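Local coordinates for protein carbohydrate kinase, FGGY (Rhodospirillum rubrum, PDB 3IFR) that probably phosphorylates D-xylulose with ATP, as a xylulose kinase of the FGGY family of carbohydrate kinases, at residues W55-N58 against A59-V62; L143-I146 against E147-P151; L375-A378 against L379-V383. All coordinates share one frame; numbering follows the deposited sequence.

Each contact lies along a continuous stretch of chain, helical throughout in contacts 1 and 3 and running off a helix end in contact 2; in each, a tryptophan meets the residue four places on: an arginine in contact 1, a histidine in contact 2 and a leucine in contact 3. Contacts 1 and 2 belong to the N-terminal FGGY domain, with centres 29 Å apart and nearest atoms about 12 Å apart. Contact 3 sits in the C-terminal domain, its centre 42 Å from that of contact 1 and 43 Å from that of contact 2; contacts 1 and 3 flank the centre of the chain on opposite sides. Contact 3 is buried, the other two partly so, and none of the three touches another.

Contact 1: W55-N58 against A59-V62; sequences WWDN and ARAV
Ala59 takes up the alpha-helical pattern at once, its N bonding to the carbonyl O of Trp55 on helix 52-70, which packs against the central sheet of the actin-like N-terminal domain. Ala59 CB sits 4.4 Å from CE3 of Trp56 and leans on Leu12 of strand 8-14. Arg60 follows with the main side-chain contact. Its N bonds almost straight to Trp56 O (3.0 Å, 173°), while its aliphatic part runs over one face of the Trp56 indole. CD of Arg60 lies 3.9 Å from the centroid of the five-membered ring of Trp56, a CH-pi contact. A chi1 of 176° sets that indole beside its own carbonyl, along the helix. Leu170 and Leu171 of helix 163-172 also touch this ring. The arginine chain bends about its CG-CD bond (chi3 72°), and NE bonds to Leu230 O. NH1 of Arg60 makes a long salt bridge of 3.6 Å to OD2 of Asp57, the carboxylate and guanidinium planes nearly perpendicular. Ala61 N continues the helical bonding to Asp57 O. Val62 packs on strands 8-14 and 29-37, and its N closes the series on Asn58 O at 3.1 Å.

Contact 2: L143-I146 against E147-P151; sequences LRWI and ERHEP
The carbonyl O of Trp145 is gripped twice by His149, through its backbone N at 2.7 Å and its ring ND1 at 3.2 Å. ND1 comes in at a bend, tilted from the carbonyl plane, with the oxygen close to the plane of the imidazole. A weak third bond reaches the same oxygen from Arg148 N.

The ND1 bond helps hold the imidazole flat over one face of the Trp145 indole. The two form an offset stack: the planes are only 4° apart, and the centroids of the imidazole and the five-membered indole ring are 3.8 Å apart. NE1 of Trp145 lies over the centre of the imidazole, 3.4 Å from CE1 of His149. CB of His149 sits above the six-membered ring in a CH-pi contact, 3.6 Å from its centroid. With chi1 at -179° the indole of Trp145 lies along the helix toward the following turn; Arg109 adds a cation-pi contact.

All this happens in the last turn of helix 139-149, in the N-terminal FGGY domain. Glu150 is the first residue with a non-helical backbone and is also the N-cap residue of helix 151-155, yet its N still bonds to Ile146 O at 2.6 Å. Its extended side chain brings OE1 to the edge of the indole, 3.7 Å from CH2 of Trp145, while OE2 forms a salt bridge with Arg100.

On another side of the helix, Arg144 and Glu147 extend in the same direction alongside one another, with CD of Arg144 4.1 Å from OE2 of Glu147. Their polar ends are engaged elsewhere: Arg144 with Leu202 O and Glu120, Glu147 with His204.

Contact 3: L375-A378 against L379-V383; sequences LWRA and LLEAV
Arg377 and Glu381 form an i to i+4 salt bridge in which NE of Arg377 donates to OE2 of Glu381 at 2.8 Å, with an N-H...O angle of 155°. The arginine is extended from CG to NE, and OE2 lies near the edge of its guanidinium. The carboxylate, however, is turned almost perpendicular, the planes 89° apart, and NE meets OE2 from above the carboxylate plane. That oxygen also accepts from Tyr478 OH and Gly337 N, so three bonds satisfy it in a buried setting, while NH1 and NH2 of Arg377 bond to Ala331 O and Tyr478 OH.

The apolar contact is between Trp376 and Leu380. CG of Leu380 makes a CH-pi contact over the five-membered ring of Trp376, 4.3 Å from its centroid, and Leu380 CD1 lies 3.8 Å from Trp376 NE1. The indole extends along the helix to meet that leucine. Its NE1 is held by Asp328, and His324 packs edge-to-face against it.

Backbone bonds run i+4 to i throughout, from Leu379 N to Leu375 O up to Ala382 N to Ala378 O, the last at 2.8 Å. Regular alpha-helical bonding of this kind makes up helix 372-397, a long helix of the C-terminal domain of the actin-like FGGY kinase fold, whose side chains here touch helices 305-315, 322-332 and 414-424.

Contact 1: W55-N58 against A59-V62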
# COMPACT_ATOMS: atom_id res chain seq x y z
N TRP A 55 6.69 -17.82 -4.56
CA TRP A 55 5.92 -17.40 -3.38
C TRP A 55 5.70 -18.64 -2.50
O TRP A 55 5.96 -18.62 -1.30
CB TRP A 55 4.58 -16.74 -3.71
CG TRP A 55 4.59 -15.54 -4.61
CD1 TRP A 55 5.60 -14.62 -4.78
CD2 TRP A 55 3.52 -15.10 -5.47
NE1 TRP A 55 5.23 -13.68 -5.72
CE2 TRP A 55 3.95 -13.95 -6.14
CE3 TRP A 55 2.23 -15.60 -5.73
CZ2 TRP A 55 3.14 -13.27 -7.04
CZ3 TRP A 55 1.44 -14.94 -6.62
CH2 TRP A 55 1.89 -13.78 -7.27
N TRP A 56 5.23 -19.72 -3.10
CA TRP A 56 4.80 -20.90 -2.35
C TRP A 56 5.98 -21.57 -1.70
O TRP A 56 5.92 -22.01 -0.56
CB TRP A 56 4.08 -21.89 -3.27
CG TRP A 56 3.70 -23.14 -2.57
CD1 TRP A 56 4.11 -24.40 -2.89
CD2 TRP A 56 2.90 -23.27 -1.38
NE1 TRP A 56 3.58 -25.31 -2.02
CE2 TRP A 56 2.83 -24.65 -1.08
CE3 TRP A 56 2.22 -22.36 -0.56
CZ2 TRP A 56 2.10 -25.16 0.01
CZ3 TRP A 56 1.48 -22.88 0.53
CH2 TRP A 56 1.43 -24.27 0.79
N ASP A 57 7.07 -21.66 -2.45
CA ASP A 57 8.30 -22.18 -1.88
C ASP A 57 8.85 -21.30 -0.79
O ASP A 57 9.26 -21.81 0.25
CB ASP A 57 9.35 -22.38 -2.95
CG ASP A 57 9.91 -23.74 -2.88
OD1 ASP A 57 11.09 -23.86 -2.46
OD2 ASP A 57 9.11 -24.69 -3.18
N ASN A 58 8.91 -20.00 -1.04
CA ASN A 58 9.21 -19.03 0.04
C ASN A 58 8.29 -19.26 1.24
O ASN A 58 8.77 -19.42 2.36
CB ASN A 58 9.07 -17.59 -0.45
CG ASN A 58 10.31 -17.06 -1.20
OD1 ASN A 58 10.35 -15.87 -1.53
ND2 ASN A 58 11.28 -17.90 -1.48
N ALA A 59 6.98 -19.37 1.01
CA ALA A 59 6.06 -19.51 2.16
C ALA A 59 6.30 -20.78 2.99
O ALA A 59 6.28 -20.74 4.20
CB ALA A 59 4.59 -19.42 1.72
N ARG A 60 6.47 -21.92 2.34
CA ARG A 60 6.83 -23.15 3.02
C ARG A 60 8.06 -22.99 3.84
O ARG A 60 8.07 -23.41 4.98
CB ARG A 60 7.11 -24.24 1.98
CG ARG A 60 5.86 -24.81 1.36
CD ARG A 60 6.22 -25.71 0.25
NE ARG A 60 6.80 -26.93 0.78
CZ ARG A 60 7.65 -27.72 0.11
NH1 ARG A 60 8.04 -27.40 -1.12
NH2 ARG A 60 8.12 -28.81 0.70
N ALA A 61 9.10 -22.38 3.28
CA ALA A 61 10.39 -22.25 3.99
C ALA A 61 10.31 -21.43 5.28
O ALA A 61 10.88 -21.79 6.33
CB ALA A 61 11.43 -21.62 3.07
N VAL A 62 9.63 -20.30 5.16
CA VAL A 62 9.53 -19.30 6.20
C VAL A 62 8.58 -19.78 7.32
O VAL A 62 8.84 -19.56 8.48
CB VAL A 62 8.99 -18.05 5.50
CG1 VAL A 62 7.65 -17.63 6.05
CG2 VAL A 62 10.02 -16.97 5.38

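Contact 2: L143-I146 against E147-P151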
# COMPACT_ATOMS: atom_id res chain seq x y z
N LEU A 143 -6.16 -8.29 -17.97
CA LEU A 143 -6.92 -9.33 -18.69
C LEU A 143 -7.11 -9.02 -20.19
O LEU A 143 -6.82 -9.87 -21.04
CB LEU A 143 -8.27 -9.59 -18.04
CG LEU A 143 -8.47 -10.88 -17.26
CD1 LEU A 143 -7.18 -11.60 -16.99
CD2 LEU A 143 -9.31 -10.63 -15.95
N ARG A 144 -7.56 -7.80 -20.53
CA ARG A 144 -7.71 -7.40 -21.94
C ARG A 144 -6.39 -7.56 -22.69
O ARG A 144 -6.38 -7.97 -23.85
CB ARG A 144 -8.15 -5.94 -22.07
CG ARG A 144 -9.54 -5.62 -21.67
CD ARG A 144 -10.58 -6.21 -22.60
NE ARG A 144 -11.90 -5.68 -22.28
CZ ARG A 144 -12.45 -4.59 -22.82
NH1 ARG A 144 -11.81 -3.88 -23.74
NH2 ARG A 144 -13.66 -4.20 -22.42
N TRP A 145 -5.26 -7.21 -22.06
CA TRP A 145 -3.95 -7.33 -22.71
C TRP A 145 -3.65 -8.80 -23.04
O TRP A 145 -3.30 -9.15 -24.16
CB TRP A 145 -2.85 -6.76 -21.82
CG TRP A 145 -1.50 -6.84 -22.43
CD1 TRP A 145 -0.85 -5.84 -23.10
CD2 TRP A 145 -0.62 -7.97 -22.44
NE1 TRP A 145 0.38 -6.29 -23.53
CE2 TRP A 145 0.55 -7.59 -23.13
CE3 TRP A 145 -0.69 -9.26 -21.91
CZ2 TRP A 145 1.63 -8.46 -23.32
CZ3 TRP A 145 0.38 -10.13 -22.10
CH2 TRP A 145 1.52 -9.73 -22.81
N ILE A 146 -3.79 -9.65 -22.05
CA ILE A 146 -3.62 -11.06 -22.23
C ILE A 146 -4.49 -11.64 -23.36
O ILE A 146 -4.01 -12.44 -24.18
CB ILE A 146 -3.94 -11.78 -20.91
CG1 ILE A 146 -2.75 -11.71 -19.97
CG2 ILE A 146 -4.28 -13.24 -21.15
CD1 ILE A 146 -3.13 -12.15 -18.60
N GLU A 147 -5.77 -11.29 -23.40
CA GLU A 147 -6.66 -11.76 -24.46
C GLU A 147 -6.10 -11.41 -25.83
O GLU A 147 -6.21 -12.18 -26.78
CB GLU A 147 -8.01 -11.09 -24.36
CG GLU A 147 -8.82 -11.15 -25.63
CD GLU A 147 -10.24 -10.68 -25.39
OE1 GLU A 147 -11.11 -11.54 -25.41
OE2 GLU A 147 -10.48 -9.48 -25.14
N ARG A 148 -5.54 -10.22 -25.95
CA ARG A 148 -5.07 -9.82 -27.25
C ARG A 148 -3.65 -10.31 -27.55
O ARG A 148 -3.32 -10.55 -28.70
CB ARG A 148 -5.22 -8.29 -27.49
CG ARG A 148 -3.94 -7.51 -27.46
CD ARG A 148 -3.86 -6.40 -28.51
NE ARG A 148 -5.15 -5.81 -28.88
CZ ARG A 148 -5.83 -4.91 -28.17
NH1 ARG A 148 -5.37 -4.46 -27.01
NH2 ARG A 148 -6.99 -4.47 -28.63
N HIS A 149 -2.81 -10.45 -26.53
CA HIS A 149 -1.43 -10.84 -26.77
C HIS A 149 -1.18 -12.32 -26.59
O HIS A 149 -0.24 -12.86 -27.16
CB HIS A 149 -0.44 -10.05 -25.88
CG HIS A 149 -0.26 -8.64 -26.33
ND1 HIS A 149 -1.25 -7.68 -26.18
CD2 HIS A 149 0.77 -8.03 -26.95
CE1 HIS A 149 -0.82 -6.55 -26.69
NE2 HIS A 149 0.39 -6.73 -27.17
N GLU A 150 -1.97 -12.97 -25.75
CA GLU A 150 -1.74 -14.38 -25.47
C GLU A 150 -3.08 -15.11 -25.45
O GLU A 150 -3.51 -15.60 -24.41
CB GLU A 150 -0.97 -14.55 -24.15
CG GLU A 150 0.45 -13.95 -24.19
CD GLU A 150 1.19 -14.00 -22.86
OE1 GLU A 150 2.25 -13.34 -22.72
OE2 GLU A 150 0.73 -14.70 -21.94
N PRO A 151 -3.77 -15.13 -26.61
CA PRO A 151 -5.14 -15.67 -26.64
C PRO A 151 -5.16 -17.09 -26.09
O PRO A 151 -6.15 -17.52 -25.55
CB PRO A 151 -5.53 -15.69 -28.12
CG PRO A 151 -4.31 -15.29 -28.89
CD PRO A 151 -3.20 -14.91 -27.95

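Contact 3: L375-A378 against L379-V383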
# COMPACT_ATOMS: atom_id res chain seq x y z
N LEU A 375 17.45 24.58 -0.58
CA LEU A 375 16.97 23.64 -1.59
C LEU A 375 16.40 22.39 -0.93
O LEU A 375 15.31 21.93 -1.29
CB LEU A 375 18.06 23.23 -2.61
CG LEU A 375 18.35 24.12 -3.83
CD1 LEU A 375 18.62 23.29 -5.09
CD2 LEU A 375 17.22 25.03 -4.11
N TRP A 376 17.17 21.82 -0.01
CA TRP A 376 16.73 20.66 0.75
C TRP A 376 15.41 20.94 1.48
O TRP A 376 14.47 20.13 1.45
CB TRP A 376 17.80 20.28 1.76
CG TRP A 376 17.55 18.98 2.44
CD1 TRP A 376 17.29 18.79 3.75
CD2 TRP A 376 17.56 17.68 1.83
NE1 TRP A 376 17.14 17.46 4.02
CE2 TRP A 376 17.30 16.75 2.85
CE3 TRP A 376 17.74 17.20 0.52
CZ2 TRP A 376 17.20 15.37 2.61
CZ3 TRP A 376 17.65 15.84 0.29
CH2 TRP A 376 17.40 14.94 1.33
N ARG A 377 15.35 22.10 2.11
CA ARG A 377 14.18 22.48 2.88
C ARG A 377 12.95 22.59 2.02
O ARG A 377 11.89 22.05 2.33
CB ARG A 377 14.41 23.79 3.61
CG ARG A 377 13.16 24.24 4.36
CD ARG A 377 13.50 25.02 5.58
NE ARG A 377 12.34 25.07 6.46
CZ ARG A 377 12.35 24.70 7.73
NH1 ARG A 377 13.46 24.26 8.32
NH2 ARG A 377 11.22 24.79 8.42
N ALA A 378 13.12 23.29 0.90
CA ALA A 378 12.03 23.52 -0.02
C ALA A 378 11.47 22.18 -0.45
O ALA A 378 10.27 22.02 -0.55
CB ALA A 378 12.51 24.29 -1.23
N LEU A 379 12.34 21.20 -0.68
CA LEU A 379 11.86 19.88 -1.09
C LEU A 379 11.13 19.23 0.08
O LEU A 379 10.06 18.63 -0.12
CB LEU A 379 12.97 18.94 -1.57
CG LEU A 379 12.36 17.56 -1.91
CD1 LEU A 379 11.18 17.73 -2.87
CD2 LEU A 379 13.34 16.49 -2.46
N LEU A 380 11.71 19.34 1.28
CA LEU A 380 11.08 18.78 2.46
C LEU A 380 9.66 19.35 2.62
O LEU A 380 8.71 18.61 2.87
CB LEU A 380 11.89 19.08 3.71
CG LEU A 380 13.19 18.30 3.86
CD1 LEU A 380 13.71 18.34 5.30
CD2 LEU A 380 12.98 16.89 3.40
N GLU A 381 9.55 20.66 2.45
CA GLU A 381 8.32 21.36 2.67
C GLU A 381 7.33 21.02 1.57
O GLU A 381 6.13 20.81 1.84
CB GLU A 381 8.59 22.85 2.70
CG GLU A 381 9.36 23.27 3.94
CD GLU A 381 9.65 24.74 3.99
OE1 GLU A 381 9.56 25.38 2.90
OE2 GLU A 381 9.93 25.27 5.10
N ALA A 382 7.82 20.95 0.33
CA ALA A 382 6.95 20.56 -0.78
C ALA A 382 6.33 19.16 -0.54
O ALA A 382 5.13 18.96 -0.74
CB ALA A 382 7.69 20.64 -2.14
N VAL A 383 7.12 18.19 -0.10
CA VAL A 383 6.55 16.87 0.11
C VAL A 383 5.47 16.96 1.15
O VAL A 383 4.39 16.40 0.96
CB VAL A 383 7.62 15.81 0.47
CG1 VAL A 383 7.00 14.57 1.13
CG2 VAL A 383 8.36 15.43 -0.76